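Local coordinates for monomethylamine corrinoid protein 1 (Methanosarcina barkeri, PDB 3EZX), which carries methyl groups on a bound corrinoid cofactor between the methyltransferases MtmB and MtbA during methanogenesis from monomethylamine, at residues T114-N119 with K146-G151; V124-D129 with V136-K141; D164-L169 with C180-A185; V187-I192 with D198-N203. All coordinates share one frame; numbering follows the deposited sequence.

Interaction 1 (T114-N119 with K146-G151)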
loop_
_atom_site.group_PDB
_atom_site.type_symbol
_atom_site.label_atom_id
_atom_site.label_comp_id
_atom_site.label_asym_id
_atom_site.label_seq_id
_atom_site.Cartn_x
_atom_site.Cartn_y
_atom_site.Cartn_z
ATOM N N THR A 114 5.317 -5.011 1.042
ATOM C CA THR A 114 6.364 -5.384 1.971
ATOM C C THR A 114 5.776 -6.312 3.016
ATOM O O THR A 114 6.352 -7.351 3.320
ATOM C CB THR A 114 6.988 -4.164 2.673
ATOM O OG1 THR A 114 7.688 -3.355 1.721
ATOM C CG2 THR A 114 7.946 -4.619 3.753
ATOM N N MET A 115 4.622 -5.949 3.564
ATOM C CA MET A 115 4.005 -6.794 4.570
ATOM C C MET A 115 3.739 -8.161 3.971
ATOM O O MET A 115 4.160 -9.180 4.527
ATOM C CB MET A 115 2.738 -6.145 5.096
ATOM C CG MET A 115 3.048 -4.860 5.831
ATOM S SD MET A 115 3.879 -5.075 7.442
ATOM C CE MET A 115 5.520 -5.786 7.028
ATOM N N LEU A 116 3.034 -8.192 2.846
ATOM C CA LEU A 116 2.814 -9.457 2.175
ATOM C C LEU A 116 4.243 -9.865 1.874
ATOM O O LEU A 116 5.068 -9.017 1.547
ATOM C CB LEU A 116 2.051 -9.250 0.872
ATOM C CG LEU A 116 0.570 -8.952 1.044
ATOM C CD1 LEU A 116 -0.064 -8.779 -0.317
ATOM C CD2 LEU A 116 -0.080 -10.089 1.806
ATOM N N GLY A 117 4.551 -11.145 1.991
ATOM C CA GLY A 117 5.914 -11.561 1.736
ATOM C C GLY A 117 6.592 -11.684 3.079
ATOM O O GLY A 117 7.245 -12.687 3.364
ATOM N N ALA A 118 6.441 -10.655 3.908
ATOM C CA ALA A 118 7.009 -10.681 5.246
ATOM C C ALA A 118 6.102 -11.618 6.033
ATOM O O ALA A 118 6.457 -12.097 7.108
ATOM C CB ALA A 118 6.991 -9.293 5.858
ATOM N N ASN A 119 4.922 -11.867 5.472
ATOM C CA ASN A 119 3.945 -12.756 6.077
ATOM C C ASN A 119 3.741 -14.017 5.243
ATOM O O ASN A 119 2.612 -14.472 5.039
ATOM C CB ASN A 119 2.615 -12.035 6.273
ATOM C CG ASN A 119 2.620 -11.152 7.496
ATOM O OD1 ASN A 119 2.867 -11.616 8.607
ATOM N ND2 ASN A 119 2.350 -9.871 7.301
ATOM N N LYS A 146 -1.513 -20.878 -6.571
ATOM C CA LYS A 146 -2.061 -20.013 -5.535
ATOM C C LYS A 146 -1.713 -18.568 -5.874
ATOM O O LYS A 146 -0.573 -18.140 -5.686
ATOM C CB LYS A 146 -1.464 -20.392 -4.183
ATOM C CG LYS A 146 -2.389 -20.156 -3.005
ATOM C CD LYS A 146 -3.615 -21.051 -3.082
ATOM C CE LYS A 146 -4.450 -20.949 -1.814
ATOM N NZ LYS A 146 -5.664 -21.810 -1.871
ATOM N N VAL A 147 -2.688 -17.811 -6.367
ATOM C CA VAL A 147 -2.430 -16.426 -6.756
ATOM C C VAL A 147 -3.384 -15.394 -6.162
ATOM O O VAL A 147 -4.600 -15.585 -6.152
ATOM C CB VAL A 147 -2.445 -16.287 -8.298
ATOM C CG1 VAL A 147 -2.292 -14.833 -8.708
ATOM C CG2 VAL A 147 -1.315 -17.114 -8.904
ATOM N N LEU A 148 -2.801 -14.305 -5.664
ATOM C CA LEU A 148 -3.543 -13.194 -5.070
ATOM C C LEU A 148 -3.207 -11.903 -5.805
ATOM O O LEU A 148 -2.041 -11.521 -5.900
ATOM C CB LEU A 148 -3.181 -13.024 -3.590
ATOM C CG LEU A 148 -3.702 -11.765 -2.882
ATOM C CD1 LEU A 148 -5.228 -11.719 -2.918
ATOM C CD2 LEU A 148 -3.201 -11.756 -1.443
ATOM N N LEU A 149 -4.229 -11.237 -6.328
ATOM C CA LEU A 149 -4.022 -9.985 -7.036
ATOM C C LEU A 149 -4.266 -8.825 -6.082
ATOM O O LEU A 149 -5.407 -8.556 -5.705
ATOM C CB LEU A 149 -4.967 -9.886 -8.236
ATOM C CG LEU A 149 -4.813 -10.995 -9.284
ATOM C CD1 LEU A 149 -5.788 -10.760 -10.435
ATOM C CD2 LEU A 149 -3.374 -11.029 -9.794
ATOM N N VAL A 150 -3.186 -8.150 -5.693
ATOM C CA VAL A 150 -3.254 -7.010 -4.781
ATOM C C VAL A 150 -3.139 -5.698 -5.571
ATOM O O VAL A 150 -2.061 -5.351 -6.059
ATOM C CB VAL A 150 -2.102 -7.065 -3.743
ATOM C CG1 VAL A 150 -2.344 -6.051 -2.644
ATOM C CG2 VAL A 150 -1.976 -8.465 -3.169
ATOM N N GLY A 151 -4.245 -4.967 -5.687
ATOM C CA GLY A 151 -4.219 -3.719 -6.438
ATOM C C GLY A 151 -4.419 -2.427 -5.657
ATOM O O GLY A 151 -5.188 -2.374 -4.697
#
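L116 of helix 107-118 drops its side chain onto L148 and V150 of strand 147-152, a helix-on-sheet contact in the Rossmann-type corrinoid-binding domain. The close part is a single tip-to-tip meeting: L116 CD1 reaches V150 CG2 at 3.4 Å. With CG set beside the backbone N (chi1 -75°) and the rest of the chain extended (chi2 -180°), the leucine reaches the strand through CD1. The contact with L148 is looser, L116 CD1 standing 4.5 Å from L148 CD2. A211 of helix 204-213 touches both leucines, and A95 and F121 also pack on L116. The solvent side is loose: T114 and N119 are partly exposed and K146 is exposed, and none of them touches across the contact. Within the strand the side chains alternate: L148 and V150 face this helix, while V147 and L149 serve the other side of the sheet. V150 and G151 also touch the 5-hydroxybenzimidazolylcobamide, joining this apolar layer to the cofactor pocket. Of the two V150 methyls, the one that meets L116 is CG2, which lies beside the backbone N and anti to the carbonyl carbon.

Interaction 2 (V124-D129 with V136-K141)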
loop_
_atom_site.group_PDB
_atom_site.type_symbol
_atom_site.label_atom_id
_atom_site.label_comp_id
_atom_site.label_asym_id
_atom_site.label_seq_id
_atom_site.Cartn_x
_atom_site.Cartn_y
_atom_site.Cartn_z
ATOM N N VAL A 124 5.559 -10.373 -6.460
ATOM C CA VAL A 124 5.653 -10.039 -7.877
ATOM C C VAL A 124 5.113 -8.610 -7.959
ATOM O O VAL A 124 3.912 -8.391 -8.138
ATOM C CB VAL A 124 4.794 -10.968 -8.754
ATOM C CG1 VAL A 124 4.955 -10.590 -10.223
ATOM C CG2 VAL A 124 5.218 -12.403 -8.550
ATOM N N ASP A 125 6.019 -7.649 -7.798
ATOM C CA ASP A 125 5.693 -6.222 -7.806
ATOM C C ASP A 125 5.734 -5.643 -9.220
ATOM O O ASP A 125 6.815 -5.426 -9.763
ATOM C CB ASP A 125 6.705 -5.482 -6.928
ATOM C CG ASP A 125 6.222 -4.120 -6.490
ATOM O OD1 ASP A 125 5.467 -3.472 -7.246
ATOM O OD2 ASP A 125 6.615 -3.691 -5.385
ATOM N N LEU A 126 4.568 -5.375 -9.805
ATOM C CA LEU A 126 4.510 -4.824 -11.159
ATOM C C LEU A 126 4.833 -3.327 -11.262
ATOM O O LEU A 126 5.000 -2.800 -12.364
ATOM C CB LEU A 126 3.133 -5.094 -11.782
ATOM C CG LEU A 126 2.734 -6.563 -11.969
ATOM C CD1 LEU A 126 1.437 -6.651 -12.769
ATOM C CD2 LEU A 126 3.846 -7.315 -12.688
ATOM N N GLY A 127 4.931 -2.648 -10.121
ATOM C CA GLY A 127 5.228 -1.226 -10.124
ATOM C C GLY A 127 3.958 -0.391 -10.126
ATOM O O GLY A 127 2.948 -0.815 -9.572
ATOM N N VAL A 128 4.005 0.786 -10.749
ATOM C CA VAL A 128 2.844 1.678 -10.815
ATOM C C VAL A 128 2.403 1.914 -12.258
ATOM O O VAL A 128 3.123 1.573 -13.197
ATOM C CB VAL A 128 3.147 3.072 -10.184
ATOM C CG1 VAL A 128 3.596 2.917 -8.746
ATOM C CG2 VAL A 128 4.210 3.801 -10.997
ATOM N N ASP A 129 1.222 2.502 -12.433
ATOM C CA ASP A 129 0.725 2.802 -13.771
ATOM C C ASP A 129 0.684 1.532 -14.625
ATOM O O ASP A 129 0.969 1.560 -15.821
ATOM C CB ASP A 129 1.636 3.868 -14.402
ATOM C CG ASP A 129 1.226 4.245 -15.811
ATOM O OD1 ASP A 129 0.022 4.468 -16.045
ATOM O OD2 ASP A 129 2.123 4.333 -16.681
ATOM N N VAL A 136 -3.380 -9.037 -16.153
ATOM C CA VAL A 136 -4.052 -10.232 -16.648
ATOM C C VAL A 136 -3.016 -11.176 -17.249
ATOM O O VAL A 136 -3.098 -12.388 -17.075
ATOM C CB VAL A 136 -5.095 -9.891 -17.732
ATOM C CG1 VAL A 136 -5.703 -11.167 -18.287
ATOM C CG2 VAL A 136 -6.180 -9.015 -17.147
ATOM N N GLU A 137 -2.042 -10.617 -17.958
ATOM C CA GLU A 137 -1.000 -11.432 -18.566
ATOM C C GLU A 137 -0.163 -12.098 -17.485
ATOM O O GLU A 137 0.253 -13.249 -17.630
ATOM C CB GLU A 137 -0.107 -10.580 -19.477
ATOM C CG GLU A 137 -0.654 -10.423 -20.889
ATOM C CD GLU A 137 0.207 -9.534 -21.770
ATOM O OE1 GLU A 137 1.450 -9.665 -21.722
ATOM O OE2 GLU A 137 -0.362 -8.713 -22.522
ATOM N N GLU A 138 0.070 -11.372 -16.398
ATOM C CA GLU A 138 0.860 -11.893 -15.290
ATOM C C GLU A 138 0.095 -13.021 -14.606
ATOM O O GLU A 138 0.676 -14.046 -14.242
ATOM C CB GLU A 138 1.149 -10.779 -14.285
ATOM C CG GLU A 138 2.265 -11.091 -13.300
ATOM C CD GLU A 138 3.593 -11.342 -13.992
ATOM O OE1 GLU A 138 3.857 -10.685 -15.021
ATOM O OE2 GLU A 138 4.378 -12.186 -13.504
ATOM N N ALA A 139 -1.212 -12.829 -14.444
ATOM C CA ALA A 139 -2.061 -13.829 -13.804
ATOM C C ALA A 139 -2.148 -15.100 -14.645
ATOM O O ALA A 139 -2.242 -16.203 -14.108
ATOM C CB ALA A 139 -3.454 -13.260 -13.571
ATOM N N ALA A 140 -2.119 -14.935 -15.965
ATOM C CA ALA A 140 -2.194 -16.059 -16.892
ATOM C C ALA A 140 -0.965 -16.953 -16.776
ATOM O O ALA A 140 -1.080 -18.175 -16.756
ATOM C CB ALA A 140 -2.332 -15.544 -18.325
ATOM N N LYS A 141 0.212 -16.336 -16.702
ATOM C CA LYS A 141 1.466 -17.075 -16.586
ATOM C C LYS A 141 1.456 -17.939 -15.332
ATOM O O LYS A 141 2.178 -18.930 -15.247
ATOM C CB LYS A 141 2.656 -16.110 -16.509
ATOM C CG LYS A 141 2.767 -15.124 -17.665
ATOM C CD LYS A 141 3.874 -14.106 -17.411
ATOM C CE LYS A 141 3.866 -12.994 -18.452
ATOM N NZ LYS A 141 4.838 -11.910 -18.127
#
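The carboxylate of E138 presents one face to V124 and L126, whose methyls both lie on the same side of its plane; K141 NZ lies off the other side. V124 CG1 comes from the opposite direction and stands 3.7 Å from E138 OE2. L126 slides past the glutamate instead, its CD2 4.1 Å from both OE1 and CG of E138. The acid is brought there by a bend: CG is anti to the backbone N (chi1 -164°), and a turn at chi2 (61°) brings the carboxylate over against V124 and L126. This is helix 132-141 packing against the preceding strand 122-125, an outermost strand of the parallel Rossmann-type sheet, so the contact lies at the surface. One turn on from E138, K141 NZ makes a salt bridge with E138 OE1 at 3.5 Å, weak as a hydrogen bond. With an alanine at E138, K141 is likely to lose its mate and the methyls of V124 and L126 their cover. D125 makes an Asx turn: G127 N donates to D125 OD1 at 3.0 Å, on the anti side and 23° out of the carboxylate plane, while H109 NE2 also bonds to D125 OD1.

Interaction 3 (D164-L169 with C180-A185)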
loop_
_atom_site.group_PDB
_atom_site.type_symbol
_atom_site.label_atom_id
_atom_site.label_comp_id
_atom_site.label_asym_id
_atom_site.label_seq_id
_atom_site.Cartn_x
_atom_site.Cartn_y
_atom_site.Cartn_z
ATOM N N ASP A 164 -12.915 -2.753 -14.916
ATOM C CA ASP A 164 -12.464 -3.303 -16.185
ATOM C C ASP A 164 -11.562 -4.509 -15.944
ATOM O O ASP A 164 -11.727 -5.550 -16.576
ATOM C CB ASP A 164 -11.711 -2.232 -16.980
ATOM C CG ASP A 164 -11.041 -2.786 -18.230
ATOM O OD1 ASP A 164 -10.090 -3.589 -18.101
ATOM O OD2 ASP A 164 -11.464 -2.417 -19.344
ATOM N N LEU A 165 -10.611 -4.368 -15.030
ATOM C CA LEU A 165 -9.701 -5.461 -14.722
ATOM C C LEU A 165 -10.499 -6.720 -14.387
ATOM O O LEU A 165 -10.326 -7.762 -15.025
ATOM C CB LEU A 165 -8.791 -5.071 -13.552
ATOM C CG LEU A 165 -7.779 -6.084 -13.004
ATOM C CD1 LEU A 165 -6.966 -6.710 -14.133
ATOM C CD2 LEU A 165 -6.864 -5.373 -12.010
ATOM N N MET A 166 -11.379 -6.625 -13.395
ATOM C CA MET A 166 -12.194 -7.769 -13.011
ATOM C C MET A 166 -12.963 -8.302 -14.217
ATOM O O MET A 166 -13.048 -9.516 -14.418
ATOM C CB MET A 166 -13.171 -7.390 -11.892
ATOM C CG MET A 166 -12.500 -7.176 -10.552
ATOM S SD MET A 166 -11.416 -8.554 -10.112
ATOM C CE MET A 166 -12.435 -9.460 -8.969
ATOM N N ASP A 167 -13.511 -7.399 -15.023
ATOM C CA ASP A 167 -14.255 -7.820 -16.201
ATOM C C ASP A 167 -13.359 -8.552 -17.199
ATOM O O ASP A 167 -13.801 -9.494 -17.858
ATOM C CB ASP A 167 -14.915 -6.621 -16.893
ATOM C CG ASP A 167 -15.971 -5.955 -16.031
ATOM O OD1 ASP A 167 -16.714 -6.676 -15.328
ATOM O OD2 ASP A 167 -16.071 -4.709 -16.068
ATOM N N ARG A 168 -12.102 -8.128 -17.309
ATOM C CA ARG A 168 -11.174 -8.758 -18.242
ATOM C C ARG A 168 -10.681 -10.106 -17.742
ATOM O O ARG A 168 -10.291 -10.959 -18.535
ATOM C CB ARG A 168 -9.973 -7.846 -18.522
ATOM C CG ARG A 168 -10.335 -6.500 -19.137
ATOM C CD ARG A 168 -11.302 -6.655 -20.306
ATOM N NE ARG A 168 -12.509 -5.846 -20.123
ATOM C CZ ARG A 168 -13.573 -5.886 -20.923
ATOM N NH1 ARG A 168 -13.589 -6.699 -21.973
ATOM N NH2 ARG A 168 -14.622 -5.111 -20.673
ATOM N N LEU A 169 -10.695 -10.300 -16.428
ATOM C CA LEU A 169 -10.251 -11.567 -15.861
ATOM C C LEU A 169 -11.280 -12.644 -16.172
ATOM O O LEU A 169 -10.938 -13.820 -16.307
ATOM C CB LEU A 169 -10.063 -11.452 -14.345
ATOM C CG LEU A 169 -8.974 -10.512 -13.826
ATOM C CD1 LEU A 169 -8.861 -10.663 -12.316
ATOM C CD2 LEU A 169 -7.642 -10.841 -14.488
ATOM N N CYS A 180 -8.858 -11.827 -5.562
ATOM C CA CYS A 180 -8.586 -10.410 -5.814
ATOM C C CYS A 180 -8.853 -9.463 -4.647
ATOM O O CYS A 180 -9.966 -9.402 -4.130
ATOM C CB CYS A 180 -9.400 -9.932 -7.019
ATOM S SG CYS A 180 -8.952 -10.713 -8.571
ATOM N N MET A 181 -7.827 -8.713 -4.255
ATOM C CA MET A 181 -7.940 -7.748 -3.166
ATOM C C MET A 181 -7.497 -6.369 -3.654
ATOM O O MET A 181 -6.348 -6.186 -4.061
ATOM C CB MET A 181 -7.079 -8.185 -1.966
ATOM C CG MET A 181 -7.151 -7.242 -0.758
ATOM S SD MET A 181 -6.202 -7.801 0.696
ATOM C CE MET A 181 -4.542 -7.423 0.188
ATOM N N PHE A 182 -8.415 -5.407 -3.633
ATOM C CA PHE A 182 -8.101 -4.046 -4.050
ATOM C C PHE A 182 -8.089 -3.121 -2.831
ATOM O O PHE A 182 -8.760 -3.388 -1.839
ATOM C CB PHE A 182 -9.120 -3.535 -5.077
ATOM C CG PHE A 182 -9.015 -4.194 -6.424
ATOM C CD1 PHE A 182 -9.857 -5.248 -6.771
ATOM C CD2 PHE A 182 -8.073 -3.757 -7.350
ATOM C CE1 PHE A 182 -9.758 -5.857 -8.019
ATOM C CE2 PHE A 182 -7.965 -4.359 -8.600
ATOM C CZ PHE A 182 -8.810 -5.410 -8.936
ATOM N N GLY A 183 -7.317 -2.042 -2.903
ATOM C CA GLY A 183 -7.248 -1.103 -1.794
ATOM C C GLY A 183 -6.877 0.296 -2.253
ATOM O O GLY A 183 -6.852 0.572 -3.452
ATOM N N GLY A 184 -6.595 1.189 -1.313
ATOM C CA GLY A 184 -6.224 2.539 -1.695
ATOM C C GLY A 184 -6.750 3.640 -0.792
ATOM O O GLY A 184 -5.975 4.353 -0.151
ATOM N N ALA A 185 -8.070 3.772 -0.755
ATOM C CA ALA A 185 -8.767 4.777 0.045
ATOM C C ALA A 185 -10.063 5.059 -0.694
ATOM O O ALA A 185 -11.142 5.014 -0.109
ATOM C CB ALA A 185 -7.940 6.059 0.177
#
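Helix segment 164-169 runs antiparallel to strand segment 180-183, their axes 11.4 Å apart at an angle of 170°, and M166 and C180 are the nearest residues along the backbones. Helix 161-171 is part of the beta-alpha-beta connection from strand 147-152 to strand 179-183 in a Rossmann-type domain. Two side chains of the helix meet the rim of the F182 ring in its plane. L165 CD2 crosses to it obliquely and lies 3.6 Å from F182 CZ. M166 slides past in the opposite sense and makes a Met-aromatic contact, its SD 5.1 Å from the F182 ring centroid and 89° off the normal, so the sulfur is at the edge. Bends at chi2 and chi3 curl the methionine back toward the strand, where M166 SD also lies 3.6 Å from C180 SG and M166 CE packs on C180 CB. L169 CD1 closes on the same C180 SG at 3.7 Å. F98 touches both L165 and F182, and V136 of helix 132-141 touches L165 and L169. M181 faces the other side of the sheet, and G184 O, beyond the strand, hydrogen-bonds to the cobamide. Sulfur, aliphatic and aromatic groups make this buried contact, so the F182 side chain is probably placed near the cofactor mainly by packing.

Interaction 4 (V187-I192 with D198-N203)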
loop_
_atom_site.group_PDB
_atom_site.type_symbol
_atom_site.label_atom_id
_atom_site.label_comp_id
_atom_site.label_asym_id
_atom_site.label_seq_id
_atom_site.Cartn_x
_atom_site.Cartn_y
_atom_site.Cartn_z
ATOM N N VAL A 187 -11.350 3.228 -2.481
ATOM C CA VAL A 187 -11.960 1.904 -2.540
ATOM C C VAL A 187 -12.804 1.663 -1.294
ATOM O O VAL A 187 -12.296 1.697 -0.168
ATOM C CB VAL A 187 -10.888 0.796 -2.630
ATOM C CG1 VAL A 187 -11.547 -0.575 -2.612
ATOM C CG2 VAL A 187 -10.073 0.968 -3.893
ATOM N N SER A 188 -14.092 1.416 -1.509
ATOM C CA SER A 188 -15.031 1.173 -0.421
ATOM C C SER A 188 -15.490 -0.281 -0.416
ATOM O O SER A 188 -15.361 -0.983 -1.421
ATOM C CB SER A 188 -16.247 2.087 -0.576
ATOM O OG SER A 188 -16.904 1.849 -1.812
ATOM N N ASP A 189 -16.026 -0.729 0.717
ATOM C CA ASP A 189 -16.517 -2.095 0.835
ATOM C C ASP A 189 -17.684 -2.298 -0.122
ATOM O O ASP A 189 -18.073 -3.426 -0.420
ATOM C CB ASP A 189 -16.937 -2.381 2.278
ATOM C CG ASP A 189 -15.797 -2.943 3.107
ATOM O OD1 ASP A 189 -14.643 -2.879 2.634
ATOM O OD2 ASP A 189 -16.044 -3.445 4.223
ATOM N N LYS A 190 -18.223 -1.185 -0.608
ATOM C CA LYS A 190 -19.331 -1.200 -1.553
ATOM C C LYS A 190 -18.790 -1.545 -2.938
ATOM O O LYS A 190 -19.218 -2.512 -3.574
ATOM C CB LYS A 190 -19.997 0.180 -1.615
ATOM C CG LYS A 190 -20.390 0.769 -0.269
ATOM C CD LYS A 190 -21.212 2.038 -0.463
ATOM C CE LYS A 190 -21.514 2.733 0.858
ATOM N NZ LYS A 190 -20.300 3.357 1.450
ATOM N N TRP A 191 -17.841 -0.732 -3.391
ATOM C CA TRP A 191 -17.222 -0.900 -4.697
ATOM C C TRP A 191 -16.628 -2.289 -4.921
ATOM O O TRP A 191 -16.605 -2.780 -6.050
ATOM C CB TRP A 191 -16.155 0.185 -4.887
ATOM C CG TRP A 191 -15.233 -0.027 -6.043
ATOM C CD1 TRP A 191 -13.960 -0.514 -5.991
ATOM C CD2 TRP A 191 -15.496 0.263 -7.420
ATOM N NE1 TRP A 191 -13.412 -0.543 -7.249
ATOM C CE2 TRP A 191 -14.335 -0.075 -8.147
ATOM C CE3 TRP A 191 -16.605 0.770 -8.113
ATOM C CZ2 TRP A 191 -14.242 0.087 -9.532
ATOM C CZ3 TRP A 191 -16.513 0.929 -9.493
ATOM C CH2 TRP A 191 -15.339 0.585 -10.186
ATOM N N ILE A 192 -16.163 -2.922 -3.848
ATOM C CA ILE A 192 -15.571 -4.252 -3.946
ATOM C C ILE A 192 -16.534 -5.287 -4.527
ATOM O O ILE A 192 -16.142 -6.119 -5.345
ATOM C CB ILE A 192 -15.080 -4.746 -2.567
ATOM C CG1 ILE A 192 -13.944 -3.850 -2.066
ATOM C CG2 ILE A 192 -14.609 -6.190 -2.664
ATOM C CD1 ILE A 192 -12.705 -3.865 -2.947
ATOM N N ASP A 198 -12.738 -9.895 -3.938
ATOM C CA ASP A 198 -12.815 -10.767 -2.773
ATOM C C ASP A 198 -12.546 -10.064 -1.447
ATOM O O ASP A 198 -12.873 -10.602 -0.388
ATOM C CB ASP A 198 -11.837 -11.940 -2.918
ATOM C CG ASP A 198 -12.058 -12.731 -4.191
ATOM O OD1 ASP A 198 -11.540 -13.864 -4.295
ATOM O OD2 ASP A 198 -12.743 -12.212 -5.091
ATOM N N ALA A 199 -11.952 -8.872 -1.492
ATOM C CA ALA A 199 -11.662 -8.155 -0.254
ATOM C C ALA A 199 -11.105 -6.739 -0.398
ATOM O O ALA A 199 -11.316 -6.051 -1.401
ATOM C CB ALA A 199 -10.709 -8.985 0.603
ATOM N N THR A 200 -10.405 -6.327 0.656
ATOM C CA THR A 200 -9.763 -5.022 0.774
ATOM C C THR A 200 -9.299 -4.847 2.214
ATOM O O THR A 200 -9.735 -5.569 3.108
ATOM C CB THR A 200 -10.723 -3.856 0.436
ATOM O OG1 THR A 200 -10.107 -2.612 0.800
ATOM C CG2 THR A 200 -12.034 -4.008 1.184
ATOM N N ALA A 201 -8.404 -3.893 2.431
ATOM C CA ALA A 201 -7.894 -3.609 3.763
ATOM C C ALA A 201 -7.778 -2.099 3.909
ATOM O O ALA A 201 -7.968 -1.358 2.944
ATOM C CB ALA A 201 -6.538 -4.267 3.961
ATOM N N GLU A 202 -7.475 -1.641 5.116
ATOM C CA GLU A 202 -7.346 -0.212 5.357
ATOM C C GLU A 202 -5.914 0.158 5.692
ATOM O O GLU A 202 -5.570 1.334 5.739
ATOM C CB GLU A 202 -8.280 0.215 6.485
ATOM C CG GLU A 202 -9.752 0.043 6.147
ATOM C CD GLU A 202 -10.655 0.280 7.344
ATOM O OE1 GLU A 202 -10.584 1.379 7.937
ATOM O OE2 GLU A 202 -11.437 -0.634 7.690
ATOM N N ASN A 203 -5.083 -0.849 5.932
ATOM C CA ASN A 203 -3.678 -0.620 6.241
ATOM C C ASN A 203 -2.850 -1.869 5.982
ATOM O O ASN A 203 -3.396 -2.953 5.785
ATOM C CB ASN A 203 -3.501 -0.157 7.694
ATOM C CG ASN A 203 -4.143 -1.097 8.694
ATOM O OD1 ASN A 203 -3.803 -2.278 8.767
ATOM N ND2 ASN A 203 -5.074 -0.571 9.480
#
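I192 and T200 form the apolar heart of the contact, where the start of helix 189-195 leans on the extended chain that leads to helix 204-213. The two side chains cross at an angle, with I192 CG1 3.8 Å from T200 CG2 and I192 CD1 3.9 Å from T200 CB. The isoleucine's CG1 sits beside the backbone N (chi1 -65°) and CD1 is folded back (chi2 -63°), which brings CD1 to the A199-T200 backbone; its nearest approach there is to A199 O, 3.0 Å from I192 CD1. V187 CG1 approaches T200 more loosely, 4.2 Å from its OG1. Cutting I192 back to an alanine is likely to open a gap beside T200 and strip the A199 carbonyl of its apolar cover.

Polar groups act mostly within each segment or on outside partners. S188 is the N-cap of helix 189-195: W191 N donates to S188 OG at 3.2 Å, nearly straight at 172°. D198 is tied by a salt bridge to R175, T200 OG1 makes a weak hydrogen bond with F182 O, and N203 caps the following helix through OD1 to E206 N. D189 crosses T200 and sets its OD1 3.2 Å from T200 CG2.

A201, E202 and N203 touch the cobamide, so this connection of the Rossmann-type domain forms part of its pocket wall. Van der Waals contacts, some against polar oxygens, join the two segments, consistent with a pocket-lining chain located by packing and by polar anchors at D198, T200 and N203.

How the interactions relate
Interactions 1 and 3 are the buried pair, apolar packings of helices 107-118 and 161-171 on the adjacent strands 147-152 and 179-183; probable backbone hydrogen bonds such as L149 O to M181 N join them through the sheet. Interaction 2 lies at the surface on an outer strand, where a carboxylate packs on the methyls of a valine and a leucine and carries a lysine salt bridge; its V136 nonetheless packs on L165 and L169 of interaction 3. Interaction 4, also at the surface, continues the chain from strand 179-183, where C180 O and D198 N probably hydrogen-bond, and mixes packing with helix caps. Interactions 1, 3 and 4 all include cofactor-pocket residues, whereas interaction 2 stands clear of that site.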